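Local atomic coordinates of glucose-6-phosphate isomerase (Chlamydia trachomatis D/UW-3/CX, PDB entry 6OTU), a protein that catalyses the reversible isomerization of glucose 6-phosphate to fructose 6-phosphate. Residues 193-196 / 197-201. Numbering follows the deposited sequence.
Sequences AEVL and REIDL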
loop_
_atom_site.group_PDB
_atom_site.type_symbol
_atom_site.label_atom_id
_atom_site.label_comp_id
_atom_site.label_asym_id
_atom_site.label_seq_id
_atom_site.Cartn_x
_atom_site.Cartn_y
_atom_site.Cartn_z
ATOM N N ALA A 193 -17.422 -3.973 13.580
ATOM C CA ALA A 193 -17.419 -3.639 14.996
ATOM C C ALA A 193 -16.725 -2.302 15.261
ATOM O O ALA A 193 -17.220 -1.488 16.054
ATOM C CB ALA A 193 -16.763 -4.770 15.786
ATOM N N GLU A 194 -15.579 -2.050 14.608
ATOM C CA GLU A 194 -14.895 -0.777 14.838
ATOM C C GLU A 194 -15.783 0.399 14.453
ATOM O O GLU A 194 -15.752 1.444 15.115
ATOM C CB GLU A 194 -13.553 -0.715 14.084
ATOM C CG GLU A 194 -13.669 -0.606 12.546
ATOM C CD GLU A 194 -12.328 -0.550 11.801
ATOM O OE1 GLU A 194 -11.263 -0.383 12.454
ATOM O OE2 GLU A 194 -12.347 -0.691 10.550
ATOM N N VAL A 195 -16.604 0.244 13.415
ATOM C CA VAL A 195 -17.456 1.347 12.998
ATOM C C VAL A 195 -18.642 1.498 13.939
ATOM O O VAL A 195 -18.968 2.608 14.372
ATOM C CB VAL A 195 -17.894 1.138 11.543
ATOM C CG1 VAL A 195 -18.979 2.152 11.157
ATOM C CG2 VAL A 195 -16.662 1.242 10.646
ATOM N N LEU A 196 -19.294 0.386 14.286
ATOM C CA LEU A 196 -20.426 0.452 15.205
ATOM C C LEU A 196 -20.014 1.036 16.551
ATOM O O LEU A 196 -20.811 1.717 17.203
ATOM C CB LEU A 196 -21.036 -0.937 15.378
ATOM C CG LEU A 196 -21.835 -1.507 14.203
ATOM C CD1 LEU A 196 -21.847 -3.025 14.232
ATOM C CD2 LEU A 196 -23.242 -0.956 14.206
ATOM N N ARG A 197 -18.766 0.808 16.966
ATOM C CA ARG A 197 -18.292 1.373 18.220
ATOM C C ARG A 197 -18.359 2.894 18.212
ATOM O O ARG A 197 -18.485 3.514 19.272
ATOM C CB ARG A 197 -16.862 0.905 18.491
ATOM C CG ARG A 197 -16.290 1.350 19.821
ATOM C CD ARG A 197 -14.776 1.252 19.808
ATOM N NE ARG A 197 -14.226 1.030 21.143
ATOM C CZ ARG A 197 -13.595 1.960 21.855
ATOM N NH1 ARG A 197 -13.434 3.181 21.353
ATOM N NH2 ARG A 197 -13.122 1.670 23.067
ATOM N N GLU A 198 -18.316 3.513 17.037
ATOM C CA GLU A 198 -18.105 4.952 16.943
ATOM C C GLU A 198 -19.358 5.775 16.658
ATOM O O GLU A 198 -19.338 6.984 16.906
ATOM C CB GLU A 198 -17.070 5.254 15.849
ATOM C CG GLU A 198 -15.708 4.595 16.086
ATOM C CD GLU A 198 -15.025 5.093 17.358
ATOM O OE1 GLU A 198 -15.230 6.279 17.712
ATOM O OE2 GLU A 198 -14.289 4.305 17.998
ATOM N N ILE A 199 -20.441 5.180 16.149
ATOM C CA ILE A 199 -21.514 5.948 15.519
ATOM C C ILE A 199 -22.780 5.937 16.368
ATOM O O ILE A 199 -23.039 5.017 17.156
ATOM C CB ILE A 199 -21.816 5.420 14.102
ATOM C CG1 ILE A 199 -22.422 4.012 14.178
ATOM C CG2 ILE A 199 -20.546 5.414 13.250
ATOM C CD1 ILE A 199 -22.633 3.342 12.841
ATOM N N ASP A 200 -23.582 6.982 16.184
ATOM C CA ASP A 200 -24.940 7.055 16.715
ATOM C C ASP A 200 -25.887 6.566 15.618
ATOM O O ASP A 200 -26.065 7.241 14.598
ATOM C CB ASP A 200 -25.240 8.492 17.143
ATOM C CG ASP A 200 -26.673 8.707 17.620
ATOM O OD1 ASP A 200 -27.460 7.739 17.747
ATOM O OD2 ASP A 200 -27.007 9.885 17.871
ATOM N N LEU A 201 -26.479 5.382 15.820
ATOM C CA LEU A 201 -27.298 4.770 14.773
ATOM C C LEU A 201 -28.469 5.662 14.391
ATOM O O LEU A 201 -28.799 5.788 13.206
ATOM C CB LEU A 201 -27.801 3.391 15.213
ATOM C CG LEU A 201 -26.775 2.259 15.403
ATOM C CD1 LEU A 201 -27.427 1.012 15.995
ATOM C CD2 LEU A 201 -26.047 1.918 14.106
#
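The guanidinium of Arg197 and the carboxylate of Glu198 lie beside helix 189-196. Arg197 CB lies by Ala193 O and Glu194 O, and the Glu198 stem by Glu194 O and Val195 O. Glu198 OE2 sits at the edge of the Arg197 guanidinium, in its plane, and makes a long salt bridge of 3.6 Å to NH1. The stronger partner of Arg197 is on the second subunit, where NH2 donates to Ser177 O. With chi1 at -59°, Glu198 CG stands beside its own backbone N and lies 3.3 Å from Glu194 O. A bend at chi2 (-63°) then sets the direction of the carboxylate.

Two backbone bonds link the stretches 193-196 and 197-201. Arg197 N donates to Ala193 O at 2.9 Å, an i to i+4 bond. Glu198 N reaches back three residues to Val195 O, also at 2.9 Å. The chain next runs through a short loop to strand 204-209 of the five-stranded parallel sheet, as part of a beta-alpha-beta crossover from strand 180-184.

Against the parallel sheet, Ile199 CG2 and CD1 both lie 4.2 Å from Val195 CG1. The two side chains cross at a slant and also touch Val153 and Phe182 of the sheet. Leu196 CD2 meets Leu201 CD2 at 4.0 Å. Helix 216-231 covers this pair, with Phe225 and Ala228 against Leu196 and Tyr229 against Leu201.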